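Long-range contacts in beta-phosphoglucomutase (Clostridium difficile, PDB 4GIB), which probably interconverts beta-D-glucose 1-phosphate and beta-D-glucose 6-phosphate as a magnesium-dependent phosphomutase of the HAD-like superfamily: residues 27-32 with 189-194; 207-212 with 239-244; 133-138 with 155-160; 122-127 with 232-237. All coordinates share one frame; numbering follows the deposited sequence. Where two conformers were deposited one is given.

Contact 1: 27-32 with 189-194; sequences EAFIFD and NCIGIE. With NA (sodium ion), chain D.
At the C-terminal ends of two neighbouring parallel strands of the HAD-type Rossmann sheet, Asp32 and Glu194 share one cation. Asp32 OD2 and Glu194 OE1 each bind the sodium ion at 2.2 Å, and their carboxylate planes stand nearly perpendicular, 84° apart. Both side chains leave with CG anti to the backbone N; the Glu194 chain then bends at chi2 (57°), which carries OE1 back to the metal. A water, Asp34 O and Asp195 OD1 complete the coordination. Lys170 forms a salt bridge with Glu194 OE2.

Behind the metal the strands 28-31 and 190-194 run in parallel register. Ile30 lies between two of the ladder bonds: its N donates to Ile191 O at 2.7 Å, almost straight along the carbonyl, and its O accepts from Ile193 N at 2.9 Å. Beside the backbone, Ile191 CG1 sits over the centre of the Phe29 ring, a CH-pi contact at 4.1 Å from the centroid, whereas Ile193 CD1 meets the same ring at its edge and also reaches Phe31 CE2 at 3.8 Å.

The site is predicted to hold magnesium, with Asp32 as nucleophile, and sodium probably occupies that place here. Two acidic oxygens, Asp32 OD2 and Glu194 OE1, lie just 2.8 Å apart, a closeness consistent with both oxygens being ligands of one cation.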
# COMPACT_ATOMS: atom_id res chain seq x y z
N GLU A 27 9.68 5.89 -16.03
CA GLU A 27 10.87 5.33 -15.39
C GLU A 27 10.47 4.21 -14.45
O GLU A 27 11.24 3.26 -14.24
CB GLU A 27 11.72 6.41 -14.69
CG GLU A 27 12.38 7.38 -15.71
CD GLU A 27 13.17 8.54 -15.09
OE1 GLU A 27 13.74 8.40 -14.00
OE2 GLU A 27 13.23 9.62 -15.74
N ALA A 28 9.26 4.29 -13.89
CA ALA A 28 8.80 3.22 -13.01
C ALA A 28 7.32 3.21 -12.69
O ALA A 28 6.61 4.21 -12.85
CB ALA A 28 9.59 3.21 -11.69
N PHE A 29 6.89 2.02 -12.26
CA PHE A 29 5.58 1.75 -11.72
C PHE A 29 5.89 1.45 -10.25
O PHE A 29 6.76 0.59 -9.94
CB PHE A 29 4.91 0.53 -12.37
CG PHE A 29 4.19 0.82 -13.67
CD1 PHE A 29 4.87 1.26 -14.78
CD2 PHE A 29 2.83 0.59 -13.79
CE1 PHE A 29 4.20 1.51 -15.97
CE2 PHE A 29 2.15 0.84 -14.99
CZ PHE A 29 2.84 1.30 -16.07
N ILE A 30 5.23 2.16 -9.35
CA ILE A 30 5.42 1.94 -7.93
C ILE A 30 4.07 1.51 -7.38
O ILE A 30 3.12 2.27 -7.44
CB ILE A 30 5.93 3.20 -7.20
CG1 ILE A 30 7.25 3.69 -7.81
CG2 ILE A 30 6.11 2.88 -5.71
CD1 ILE A 30 7.82 4.98 -7.11
N PHE A 31 4.02 0.30 -6.85
CA PHE A 31 2.77 -0.26 -6.34
C PHE A 31 2.63 -0.21 -4.83
O PHE A 31 3.62 -0.17 -4.11
CB PHE A 31 2.69 -1.73 -6.75
CG PHE A 31 2.69 -1.96 -8.25
CD1 PHE A 31 3.88 -2.00 -8.96
CD2 PHE A 31 1.50 -2.19 -8.92
CE1 PHE A 31 3.88 -2.23 -10.33
CE2 PHE A 31 1.50 -2.42 -10.29
CZ PHE A 31 2.70 -2.44 -10.99
N ASP A 32 1.38 -0.19 -4.36
CA ASP A 32 1.11 -0.38 -2.94
C ASP A 32 0.84 -1.87 -2.89
O ASP A 32 0.53 -2.49 -3.92
CB ASP A 32 -0.09 0.39 -2.40
CG ASP A 32 -0.30 0.13 -0.89
OD1 ASP A 32 0.69 -0.27 -0.22
OD2 ASP A 32 -1.45 0.28 -0.37
N ASN A 189 8.41 10.99 -13.47
CA ASN A 189 8.30 9.97 -14.50
C ASN A 189 7.83 8.64 -13.94
O ASN A 189 7.94 7.60 -14.60
CB ASN A 189 9.65 9.82 -15.20
CG ASN A 189 10.09 11.11 -15.88
OD1 ASN A 189 11.24 11.54 -15.74
ND2 ASN A 189 9.16 11.76 -16.58
N CYS A 190 7.30 8.68 -12.72
CA CYS A 190 6.82 7.49 -12.04
C CYS A 190 5.31 7.42 -12.03
O CYS A 190 4.64 8.43 -12.09
CB CYS A 190 7.31 7.47 -10.59
SG CYS A 190 9.05 7.27 -10.41
N ILE A 191 4.79 6.19 -11.98
CA ILE A 191 3.36 5.93 -11.92
C ILE A 191 3.19 5.26 -10.56
O ILE A 191 3.91 4.30 -10.26
CB ILE A 191 2.86 4.87 -12.96
CG1 ILE A 191 3.31 5.16 -14.39
CG2 ILE A 191 1.32 4.74 -12.89
CD1 ILE A 191 2.37 6.00 -15.22
N GLY A 192 2.27 5.76 -9.75
CA GLY A 192 1.98 5.16 -8.44
C GLY A 192 0.58 4.56 -8.50
O GLY A 192 -0.38 5.25 -8.91
N ILE A 193 0.45 3.28 -8.10
CA ILE A 193 -0.84 2.57 -8.09
C ILE A 193 -1.32 2.25 -6.66
O ILE A 193 -0.57 1.69 -5.84
CB ILE A 193 -0.78 1.30 -8.94
CG1 ILE A 193 -0.25 1.66 -10.34
CG2 ILE A 193 -2.14 0.63 -8.97
CD1 ILE A 193 -0.47 0.64 -11.39
N GLU A 194 -2.59 2.55 -6.38
CA GLU A 194 -3.13 2.44 -5.03
C GLU A 194 -4.67 2.29 -5.00
O GLU A 194 -5.33 2.57 -6.00
CB GLU A 194 -2.68 3.72 -4.32
CG GLU A 194 -3.05 3.92 -2.92
CD GLU A 194 -2.59 2.82 -2.01
OE1 GLU A 194 -3.02 1.66 -2.22
OE2 GLU A 194 -1.85 3.13 -1.04
NA NA D . -3.59 0.02 -0.81
O HOH W 1 -3.82 0.23 1.33

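Contact 2: 207-212 with 239-244; sequences NMFSVG and EKYNEY. With NA (sodium ion), chain C.
An aromatic cluster joins the start of strand 209-213 to the C-terminal helix 234-247, with the Phe209 ring packed against both Tyr241 and Tyr244. The Phe209 side chain extends with CG anti to the backbone N (chi1 178°), toward the helix. Tyr241 turns its edge to the face of Phe209 in an offset edge-to-face pair, planes 77° apart, and CD1 of Tyr241 comes to 3.7 Å from Phe209 CD2. Tyr241 CA also lies over that ring, 4.2 Å from its centroid. Tyr244 meets Phe209 obliquely: Phe209 CD1 rests above the Tyr244 ring toward its rim, 3.3 Å from Tyr244 CG, and the two side chains run antiparallel alongside each other.

Beyond the rings the contact turns polar. Water 2 lies in the plane of the Tyr244 ring, 2.6 Å from Tyr244 OH, and donates to Asn207 O at 2.6 Å. Asn207 itself ends the preceding helix in a Schellman motif. The next carbonyl, Met208 O, binds a second sodium ion at 2.5 Å, together with Asn204, Asn223 and two waters.

An aromatic side chain of an interior parallel strand meeting a helix laid against the sheet is typical of the three-layer alpha/beta Rossmann-like core of HAD enzymes.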
# COMPACT_ATOMS: atom_id res chain seq x y z
N ASN A 207 4.58 14.04 -6.48
CA ASN A 207 4.63 14.54 -7.86
C ASN A 207 4.67 13.43 -8.91
O ASN A 207 5.34 13.56 -9.92
CB ASN A 207 5.78 15.55 -8.05
CG ASN A 207 5.56 16.84 -7.29
OD1 ASN A 207 4.43 17.17 -6.92
ND2 ASN A 207 6.64 17.60 -7.07
N MET A 208 3.91 12.37 -8.65
CA MET A 208 3.82 11.21 -9.55
C MET A 208 2.42 11.10 -10.16
O MET A 208 1.48 11.73 -9.70
CB MET A 208 4.10 9.92 -8.78
CG MET A 208 5.38 9.91 -7.97
SD MET A 208 5.58 8.30 -7.16
CE MET A 208 7.25 8.41 -6.52
N PHE A 209 2.31 10.26 -11.20
CA PHE A 209 1.04 10.01 -11.86
C PHE A 209 0.31 9.00 -10.97
O PHE A 209 0.82 7.93 -10.72
CB PHE A 209 1.27 9.48 -13.27
CG PHE A 209 0.02 9.12 -14.02
CD1 PHE A 209 -0.90 10.09 -14.36
CD2 PHE A 209 -0.20 7.83 -14.44
CE1 PHE A 209 -2.05 9.77 -15.08
CE2 PHE A 209 -1.34 7.50 -15.17
CZ PHE A 209 -2.27 8.47 -15.48
N SER A 210 -0.88 9.37 -10.48
CA SER A 210 -1.59 8.50 -9.55
C SER A 210 -2.67 7.68 -10.26
O SER A 210 -3.45 8.21 -11.06
CB SER A 210 -2.19 9.33 -8.41
OG SER A 210 -3.18 10.26 -8.88
N VAL A 211 -2.68 6.38 -9.98
CA VAL A 211 -3.69 5.46 -10.53
C VAL A 211 -4.43 4.84 -9.35
O VAL A 211 -3.82 4.17 -8.48
CB VAL A 211 -3.06 4.34 -11.37
CG1 VAL A 211 -4.17 3.44 -11.97
CG2 VAL A 211 -2.18 4.94 -12.48
N GLY A 212 -5.74 5.09 -9.31
CA GLY A 212 -6.60 4.58 -8.25
C GLY A 212 -7.41 3.39 -8.74
O GLY A 212 -7.86 3.34 -9.90
N GLU A 239 -1.16 5.21 -22.44
CA GLU A 239 -1.88 6.23 -23.19
C GLU A 239 -2.35 7.34 -22.22
O GLU A 239 -2.17 8.53 -22.50
CB GLU A 239 -3.04 5.61 -23.97
CG GLU A 239 -3.91 6.57 -24.80
CD GLU A 239 -3.16 7.29 -25.94
OE1 GLU A 239 -2.10 7.92 -25.68
OE2 GLU A 239 -3.66 7.26 -27.09
N LYS A 240 -2.91 6.95 -21.08
CA LYS A 240 -3.39 7.92 -20.08
C LYS A 240 -2.24 8.70 -19.43
O LYS A 240 -2.39 9.88 -19.06
CB LYS A 240 -4.25 7.24 -19.02
CG LYS A 240 -5.60 6.74 -19.55
CD LYS A 240 -6.48 7.91 -20.01
CE LYS A 240 -7.77 7.45 -20.62
NZ LYS A 240 -8.53 8.61 -21.19
N TYR A 241 -1.10 8.05 -19.30
CA TYR A 241 0.09 8.69 -18.73
C TYR A 241 0.59 9.81 -19.64
O TYR A 241 0.92 10.89 -19.17
CB TYR A 241 1.20 7.67 -18.51
CG TYR A 241 2.48 8.28 -18.04
CD1 TYR A 241 2.61 8.72 -16.73
CD2 TYR A 241 3.57 8.44 -18.90
CE1 TYR A 241 3.78 9.28 -16.28
CE2 TYR A 241 4.75 9.00 -18.45
CZ TYR A 241 4.85 9.42 -17.13
OH TYR A 241 5.99 9.99 -16.66
N ASN A 242 0.64 9.53 -20.94
CA ASN A 242 1.09 10.51 -21.94
C ASN A 242 0.18 11.73 -21.98
O ASN A 242 0.63 12.85 -22.24
CB ASN A 242 1.14 9.88 -23.33
CG ASN A 242 2.26 8.86 -23.47
OD1 ASN A 242 3.07 8.67 -22.57
ND2 ASN A 242 2.30 8.18 -24.61
N GLU A 243 -1.11 11.50 -21.76
CA GLU A 243 -2.10 12.57 -21.75
C GLU A 243 -1.83 13.50 -20.57
O GLU A 243 -1.76 14.71 -20.72
CB GLU A 243 -3.51 11.96 -21.66
CG GLU A 243 -4.62 12.93 -21.37
CD GLU A 243 -5.99 12.27 -21.42
OE1 GLU A 243 -6.97 12.94 -21.02
OE2 GLU A 243 -6.08 11.10 -21.85
N TYR A 244 -1.65 12.89 -19.41
CA TYR A 244 -1.36 13.59 -18.18
C TYR A 244 -0.08 14.41 -18.25
O TYR A 244 -0.04 15.54 -17.76
CB TYR A 244 -1.28 12.56 -17.06
CG TYR A 244 -0.58 13.01 -15.81
CD1 TYR A 244 -1.25 13.74 -14.84
CD2 TYR A 244 0.75 12.67 -15.58
CE1 TYR A 244 -0.61 14.14 -13.67
CE2 TYR A 244 1.39 13.05 -14.42
CZ TYR A 244 0.71 13.78 -13.47
OH TYR A 244 1.35 14.16 -12.32
NA NA C . -0.31 13.43 -9.83
O HOH W 2 3.88 13.88 -12.00
O HOH W 3 -1.55 15.36 -9.48
O HOH W 4 0.87 15.05 -8.55

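Contact 3: 133-138 with 155-160; sequences IKIGLS and DKFDFI
The Phe157 ring turns its edge toward strand 134-137: Gly136 C lies in the ring plane, 3.8 Å from Phe157 CD2. Two aliphatic groups approach the same ring obliquely. Ile135 CG2 comes to 3.6 Å from Phe157 CD2, and Leu137 CB, two residues further along the strand, meets that carbon too. Phe157 CG stands anti to its carbonyl carbon (chi1 -65°), which swings the ring back toward the strand, against both side chains. Leu148 of helix 144-151 also touches the ring.

Asp158 supplies the polar half of the contact. Its OD2 accepts from Ile135 N at 3.0 Å through the anti lone pair, pointing away from the other carboxylate oxygen, while its own backbone N returns a bond to Ile135 O at 2.9 Å. The residue thus grips both the N-H and the C=O of Ile135, its side chain standing in for a main-chain acceptor just before the short edge strand begins. Water 5 donates to Asp158 OD2 and to Ile133 O, linking the carboxylate also to the residue that precedes the strand.

These segments hold the two strands of a right-handed beta-alpha-beta crossover, strand 134-137, helix 144-151, strand 159-160, at one margin of the parallel sheet. True pairing starts at Phe159, whose O accepts from Leu137 N at 3.1 Å, in the carbonyl plane; Phe159 N adds a weak bond to Ile135 O. Further on, Leu137 CD2 packs on Ile160 CG2 at 4.0 Å. Leu148 contacts Leu137 and Ile160 as well, and Ala144 also touches Leu137.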
# COMPACT_ATOMS: atom_id res chain seq x y z
N ILE A 133 11.08 -0.98 -17.77
CA ILE A 133 10.62 -0.04 -16.76
C ILE A 133 10.79 -0.66 -15.37
O ILE A 133 10.50 -1.83 -15.17
CB ILE A 133 9.14 0.34 -17.00
CG1 ILE A 133 8.99 1.09 -18.33
CG2 ILE A 133 8.63 1.19 -15.88
CD1 ILE A 133 7.52 1.32 -18.78
N LYS A 134 11.25 0.13 -14.41
CA LYS A 134 11.47 -0.38 -13.06
C LYS A 134 10.17 -0.56 -12.31
O LYS A 134 9.15 0.07 -12.61
CB LYS A 134 12.39 0.54 -12.27
CG LYS A 134 13.78 0.73 -12.88
CD LYS A 134 14.71 1.37 -11.87
CE LYS A 134 16.13 1.54 -12.41
NZ LYS A 134 16.22 2.66 -13.38
N ILE A 135 10.21 -1.45 -11.32
CA ILE A 135 9.07 -1.76 -10.52
C ILE A 135 9.45 -1.61 -9.04
O ILE A 135 10.51 -2.06 -8.62
CB ILE A 135 8.54 -3.16 -10.84
CG1 ILE A 135 7.96 -3.18 -12.26
CG2 ILE A 135 7.51 -3.58 -9.82
CD1 ILE A 135 7.37 -4.57 -12.77
N GLY A 136 8.59 -0.93 -8.28
CA GLY A 136 8.81 -0.72 -6.87
C GLY A 136 7.58 -0.99 -6.04
O GLY A 136 6.46 -1.03 -6.56
N LEU A 137 7.77 -1.21 -4.75
CA LEU A 137 6.65 -1.42 -3.84
C LEU A 137 6.79 -0.38 -2.74
O LEU A 137 7.87 -0.25 -2.15
CB LEU A 137 6.67 -2.82 -3.21
CG LEU A 137 5.48 -3.16 -2.28
CD1 LEU A 137 4.35 -3.84 -3.04
CD2 LEU A 137 5.91 -4.08 -1.15
N SER A 138 5.72 0.36 -2.48
CA SER A 138 5.72 1.35 -1.41
C SER A 138 4.59 1.03 -0.45
O SER A 138 3.52 1.62 -0.51
CB SER A 138 5.62 2.78 -1.95
OG SER A 138 6.81 3.18 -2.61
N ASP A 155 10.84 -11.44 -6.80
CA ASP A 155 11.87 -11.27 -7.82
C ASP A 155 11.49 -10.23 -8.88
O ASP A 155 12.36 -9.70 -9.57
CB ASP A 155 12.15 -12.61 -8.51
CG ASP A 155 10.90 -13.22 -9.14
OD1 ASP A 155 9.84 -13.25 -8.48
OD2 ASP A 155 10.99 -13.70 -10.29
N LYS A 156 10.20 -9.94 -9.01
CA LYS A 156 9.73 -8.96 -9.98
C LYS A 156 10.00 -7.51 -9.53
O LYS A 156 9.97 -6.60 -10.34
CB LYS A 156 8.23 -9.13 -10.23
CG LYS A 156 7.81 -10.47 -10.84
CD LYS A 156 8.40 -10.66 -12.23
CE LYS A 156 7.98 -11.99 -12.86
NZ LYS A 156 8.45 -13.17 -12.07
N PHE A 157 10.24 -7.31 -8.23
CA PHE A 157 10.45 -5.97 -7.66
C PHE A 157 11.92 -5.55 -7.56
O PHE A 157 12.75 -6.24 -6.98
CB PHE A 157 9.73 -5.85 -6.30
CG PHE A 157 8.22 -5.95 -6.42
CD1 PHE A 157 7.60 -7.18 -6.55
CD2 PHE A 157 7.44 -4.81 -6.48
CE1 PHE A 157 6.22 -7.27 -6.70
CE2 PHE A 157 6.07 -4.89 -6.63
CZ PHE A 157 5.46 -6.13 -6.74
N ASP A 158 12.21 -4.40 -8.15
CA ASP A 158 13.58 -3.86 -8.19
C ASP A 158 13.95 -3.21 -6.89
O ASP A 158 15.11 -3.23 -6.50
CB ASP A 158 13.70 -2.86 -9.34
CG ASP A 158 13.54 -3.52 -10.70
OD1 ASP A 158 14.32 -4.45 -10.97
OD2 ASP A 158 12.64 -3.13 -11.48
N PHE A 159 12.96 -2.65 -6.20
CA PHE A 159 13.16 -2.02 -4.91
C PHE A 159 11.90 -2.12 -4.05
O PHE A 159 10.79 -1.95 -4.54
CB PHE A 159 13.57 -0.55 -5.07
CG PHE A 159 13.92 0.12 -3.78
CD1 PHE A 159 15.22 0.07 -3.29
CD2 PHE A 159 12.96 0.80 -3.04
CE1 PHE A 159 15.56 0.69 -2.08
CE2 PHE A 159 13.30 1.43 -1.83
CZ PHE A 159 14.60 1.37 -1.36
N ILE A 160 12.11 -2.40 -2.78
CA ILE A 160 11.04 -2.49 -1.81
C ILE A 160 11.35 -1.49 -0.70
O ILE A 160 12.34 -1.64 0.01
CB ILE A 160 10.94 -3.90 -1.23
CG1 ILE A 160 10.73 -4.90 -2.38
CG2 ILE A 160 9.79 -3.98 -0.21
CD1 ILE A 160 10.79 -6.34 -1.96
O HOH W 5 11.63 -4.06 -13.86

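Contact 4: 122-127 with 232-237; sequences ESLLID and LKFEYI
Water 6 bridges the two helices: it accepts from Phe234 N at 2.9 Å and donates to Asp127 OD2 at 3.0 Å. Phe234 opens helix 234-247, directly after the N-cap residue Lys233, and its N-H belongs to the first turn, where backbone donors have no carbonyl of the helix to meet. The water hands this donor on to a carboxylate of the facing helix. An acidic group close to a helix N-terminus would probably be favoured by the helix dipole, although the contact here runs through solvent. Alongside the water, Asp127 CB touches Phe234 CB at 3.9 Å and approaches the Phe234 ring obliquely.

Leu124 carries the apolar part. With CG anti to the backbone N (chi1 -175°), its branched end reaches across to the turn that leads into the C-terminal helix. CD1 does most of the touching: it lies 3.6 Å from Leu232 O, 4.0 Å from Phe234 CB, near the plane of the Phe234 ring at its edge, and 4.1 Å from Ile237 CD1. The other methyl, CD2, meets Leu232 CB at 4.1 Å. Helices 121-130 and 234-247 thereby meet on one face of the Rossmann-like sheet, the first leading into strand 134-137 and the second closing the chain.

Beneath them lie the aromatic side chains of strand 28-31: Phe31 is touched by Leu124 and by Leu125, and Phe29 by Ile237. Leu232 reaches instead toward Val211 and Val213 of strand 209-213, and Val226 of strand 224-226.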
# COMPACT_ATOMS: atom_id res chain seq x y z
N GLU A 122 -0.06 -9.93 -12.34
CA GLU A 122 1.07 -10.64 -12.95
C GLU A 122 1.32 -10.21 -14.37
O GLU A 122 2.46 -9.99 -14.76
CB GLU A 122 0.86 -12.15 -12.98
CG GLU A 122 1.30 -12.87 -11.76
CD GLU A 122 1.34 -14.37 -12.01
OE1 GLU A 122 0.26 -14.96 -12.29
OE2 GLU A 122 2.44 -14.95 -11.91
N SER A 123 0.26 -10.11 -15.16
CA SER A 123 0.38 -9.72 -16.57
C SER A 123 0.94 -8.30 -16.66
O SER A 123 1.78 -8.01 -17.51
CB SER A 123 -0.97 -9.82 -17.27
OG SER A 123 -0.91 -9.26 -18.56
N LEU A 124 0.48 -7.42 -15.78
CA LEU A 124 1.00 -6.05 -15.76
C LEU A 124 2.48 -6.10 -15.40
O LEU A 124 3.31 -5.52 -16.10
CB LEU A 124 0.26 -5.16 -14.75
CG LEU A 124 0.68 -3.68 -14.78
CD1 LEU A 124 0.40 -3.07 -16.17
CD2 LEU A 124 -0.01 -2.88 -13.71
N LEU A 125 2.81 -6.78 -14.32
CA LEU A 125 4.21 -6.87 -13.87
C LEU A 125 5.13 -7.31 -15.02
O LEU A 125 6.18 -6.72 -15.23
CB LEU A 125 4.35 -7.80 -12.66
CG LEU A 125 3.71 -7.31 -11.35
CD1 LEU A 125 3.79 -8.39 -10.29
CD2 LEU A 125 4.35 -6.00 -10.84
N ILE A 126 4.72 -8.33 -15.78
CA ILE A 126 5.49 -8.78 -16.94
C ILE A 126 5.68 -7.68 -17.99
O ILE A 126 6.81 -7.37 -18.37
CB ILE A 126 4.82 -9.97 -17.63
CG1 ILE A 126 4.80 -11.19 -16.68
CG2 ILE A 126 5.52 -10.30 -18.92
CD1 ILE A 126 6.12 -11.50 -16.11
N ASP A 127 4.57 -7.09 -18.46
CA ASP A 127 4.63 -6.02 -19.47
C ASP A 127 5.48 -4.81 -19.05
O ASP A 127 6.15 -4.21 -19.88
CB ASP A 127 3.22 -5.55 -19.87
CG ASP A 127 2.46 -6.60 -20.67
OD1 ASP A 127 3.09 -7.51 -21.24
OD2 ASP A 127 1.22 -6.51 -20.73
N LEU A 232 -6.20 -2.63 -15.14
CA LEU A 232 -4.84 -2.10 -15.18
C LEU A 232 -4.02 -2.71 -16.32
O LEU A 232 -3.13 -3.53 -16.10
CB LEU A 232 -4.12 -2.36 -13.85
CG LEU A 232 -4.65 -1.63 -12.62
CD1 LEU A 232 -3.86 -2.07 -11.40
CD2 LEU A 232 -4.55 -0.12 -12.82
N LYS A 233 -4.32 -2.28 -17.55
CA LYS A 233 -3.63 -2.78 -18.73
C LYS A 233 -2.52 -1.80 -19.08
O LYS A 233 -2.70 -0.58 -18.98
CB LYS A 233 -4.60 -2.94 -19.89
CG LYS A 233 -5.90 -3.62 -19.47
CD LYS A 233 -6.74 -4.10 -20.66
CE LYS A 233 -6.14 -5.34 -21.30
NZ LYS A 233 -6.06 -6.50 -20.34
N PHE A 234 -1.37 -2.33 -19.49
CA PHE A 234 -0.21 -1.50 -19.74
C PHE A 234 -0.38 -0.42 -20.81
O PHE A 234 0.03 0.72 -20.60
CB PHE A 234 1.03 -2.34 -20.04
CG PHE A 234 2.24 -1.50 -20.25
CD1 PHE A 234 2.99 -1.06 -19.17
CD2 PHE A 234 2.60 -1.09 -21.52
CE1 PHE A 234 4.09 -0.25 -19.35
CE2 PHE A 234 3.70 -0.27 -21.72
CZ PHE A 234 4.45 0.15 -20.62
N GLU A 235 -0.95 -0.77 -21.96
CA GLU A 235 -1.13 0.20 -23.03
C GLU A 235 -2.13 1.29 -22.65
O GLU A 235 -1.95 2.45 -23.02
CB GLU A 235 -1.53 -0.50 -24.35
CG GLU A 235 -0.41 -1.40 -24.87
CD GLU A 235 -0.76 -2.15 -26.14
OE1 GLU A 235 -1.60 -1.66 -26.93
OE2 GLU A 235 -0.17 -3.23 -26.34
N TYR A 236 -3.17 0.91 -21.90
CA TYR A 236 -4.16 1.88 -21.43
C TYR A 236 -3.53 2.83 -20.41
O TYR A 236 -3.73 4.04 -20.46
CB TYR A 236 -5.36 1.16 -20.81
CG TYR A 236 -6.40 2.09 -20.23
CD1 TYR A 236 -7.26 2.80 -21.05
CD2 TYR A 236 -6.55 2.23 -18.84
CE1 TYR A 236 -8.23 3.65 -20.53
CE2 TYR A 236 -7.52 3.08 -18.31
CZ TYR A 236 -8.36 3.79 -19.17
OH TYR A 236 -9.33 4.63 -18.69
N ILE A 237 -2.77 2.27 -19.48
CA ILE A 237 -2.08 3.10 -18.50
C ILE A 237 -1.11 4.06 -19.23
O ILE A 237 -1.05 5.24 -18.92
CB ILE A 237 -1.30 2.24 -17.44
CG1 ILE A 237 -2.29 1.46 -16.56
CG2 ILE A 237 -0.44 3.12 -16.56
CD1 ILE A 237 -1.64 0.48 -15.57
O HOH W 6 -0.56 -5.06 -18.84

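In the fold
Contacts 1, 2 and 3 reach the same parallel sheet, ordered 159-160, 134-137, 28-31, 190-194, 209-213, 224-226. Contact 1 pairs its two middle strands; the centres of contacts 2 and 3 lie about 9 Å from its centre and about 18 Å from each other. Contact 4, its centre about 12 Å from that of contact 1, adds the helical layer, sharing helix 234-247 with contact 2. Along the chain, contact 3 is nested within the loops closed by contacts 1 and 4, contacts 1 and 4 cross, and contact 2 follows contact 1. Distant parts of the sequence thus build one core, whose two central strands bring Asp32, the predicted nucleophile, and the metal ligand Glu194 to one cation.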